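Local atomic coordinates of Cys-Gly metallodipeptidase DUG1 (Saccharomyces cerevisiae, PDB entry 4G1P), a protein that hydrolyses the dipeptide Cys-Gly as a metal-dependent M20-family dipeptidase and serves as the catalytic component of the glutathione-degrading GSH degradosomal complex. Residues A[169-172]-A[173-177]. Numbering follows the deposited sequence.
With ZN (zinc ion), chain B; GLY (glycine), chain D.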
loop_
_atom_site.group_PDB
_atom_site.type_symbol
_atom_site.label_atom_id
_atom_site.label_comp_id
_atom_site.label_asym_id
_atom_site.label_seq_id
_atom_site.Cartn_x
_atom_site.Cartn_y
_atom_site.Cartn_z
ATOM N N GLY A 169 10.718 24.007 -3.020
ATOM C CA GLY A 169 9.630 23.256 -2.416
ATOM C C GLY A 169 9.368 21.931 -3.119
ATOM O O GLY A 169 8.245 21.412 -3.108
ATOM N N MET A 170 10.410 21.372 -3.728
ATOM C CA MET A 170 10.294 20.071 -4.368
ATOM C C MET A 170 11.398 19.123 -3.918
ATOM O O MET A 170 11.660 18.119 -4.580
ATOM C CB MET A 170 10.323 20.200 -5.898
ATOM C CG MET A 170 9.004 20.629 -6.538
ATOM S SD MET A 170 7.660 19.450 -6.291
ATOM C CE MET A 170 8.015 18.223 -7.531
ATOM N N GLU A 171 12.050 19.426 -2.799
ATOM C CA GLU A 171 13.195 18.610 -2.388
ATOM C C GLU A 171 12.793 17.173 -2.078
ATOM O O GLU A 171 13.526 16.243 -2.393
ATOM C CB GLU A 171 13.930 19.226 -1.202
ATOM C CG GLU A 171 15.386 18.802 -1.063
ATOM C CD GLU A 171 15.597 17.611 -0.121
ATOM O OE1 GLU A 171 14.600 17.031 0.373
ATOM O OE2 GLU A 171 16.778 17.255 0.122
ATOM N N GLU A 172 11.621 16.998 -1.482
ATOM C CA GLU A 172 11.153 15.662 -1.128
ATOM C C GLU A 172 10.523 14.957 -2.334
ATOM O O GLU A 172 9.995 13.854 -2.211
ATOM C CB GLU A 172 10.158 15.724 0.045
ATOM C CG GLU A 172 10.667 16.446 1.289
ATOM C CD GLU A 172 11.686 15.623 2.077
ATOM O OE1 GLU A 172 12.000 14.489 1.660
ATOM O OE2 GLU A 172 12.177 16.113 3.116
ATOM N N SER A 173 10.598 15.602 -3.493
ATOM C CA SER A 173 9.993 15.093 -4.714
ATOM C C SER A 173 10.930 15.275 -5.917
ATOM O O SER A 173 10.504 15.679 -7.007
ATOM C CB SER A 173 8.653 15.793 -4.972
ATOM O OG SER A 173 7.790 15.689 -3.850
ATOM N N GLY A 174 12.215 14.994 -5.705
ATOM C CA GLY A 174 13.193 15.014 -6.781
ATOM C C GLY A 174 13.834 16.348 -7.125
ATOM O O GLY A 174 14.645 16.402 -8.044
ATOM N N SER A 175 13.487 17.417 -6.408
ATOM C CA SER A 175 14.036 18.753 -6.683
ATOM C C SER A 175 13.903 19.123 -8.150
ATOM O O SER A 175 14.830 19.657 -8.747
ATOM C CB SER A 175 15.506 18.847 -6.266
ATOM O OG SER A 175 15.655 18.672 -4.865
ATOM N N LEU A 176 12.740 18.825 -8.716
ATOM C CA LEU A 176 12.486 18.992 -10.143
ATOM C C LEU A 176 12.776 20.393 -10.653
ATOM O O LEU A 176 12.306 21.374 -10.082
ATOM C CB LEU A 176 11.028 18.627 -10.474
ATOM C CG LEU A 176 10.611 17.191 -10.149
ATOM C CD1 LEU A 176 9.194 16.840 -10.641
ATOM C CD2 LEU A 176 11.622 16.226 -10.693
ATOM N N LYS A 177 13.549 20.461 -11.736
ATOM C CA LYS A 177 13.768 21.690 -12.506
ATOM C C LYS A 177 14.688 22.717 -11.829
ATOM O O LYS A 177 15.071 23.708 -12.446
ATOM C CB LYS A 177 12.426 22.331 -12.899
ATOM C CG LYS A 177 11.479 21.390 -13.608
ATOM C CD LYS A 177 11.704 21.393 -15.104
ATOM C CE LYS A 177 11.200 22.683 -15.731
ATOM N NZ LYS A 177 11.658 22.840 -17.144
HETATM ZN ZN ZN B . 13.717 14.808 3.595
HETATM N N GLY D . 16.084 13.792 3.326
HETATM C CA GLY D . 15.633 14.618 2.223
HETATM C C GLY D . 15.953 13.829 0.983
HETATM O O GLY D . 16.893 14.138 0.257
HETATM O O HOH W 1 13.215 13.686 -3.433
#
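Met170 folds back along the loop and lays its methyl CE between Ser173 and Leu176. CE lies 3.6 Å from Ser173 CB and 3.6 Å from Leu176 CD1. Bends at chi2 (-63°) and chi3 (-80°) turn the thioether onto these neighbours. The turn itself closes on Met170 O. This oxygen accepts from Ser173 N (2.9 Å) and Ser175 N (2.7 Å), which come from opposite faces of its carbonyl plane. A water bridges Glu171 O and Gly174 N.

The two glutamates point their carboxylates the other way, to the active site. Glu172 OE2 binds a zinc ion at 2.1 Å, beside Asp137 and His450, and its OE1 is also held by Gln106. Glu171, the proton acceptor by similarity, sets its carboxylate against the bound glycine, with OE1 3.2 Å from glycine CA. Behind it, Ser175 OG lies 3.8 Å from Glu171 CG and is hydrogen-bonded to Glu168. With an alanine in place of Glu171, the bound glycine would probably lose the Glu171 carboxylate against it, and the reaction its likely general base.

The loop joins strand 162-168 to helix 178-185, with Lys177 as N-cap, and both glutamates touch His102 of strand 96-102.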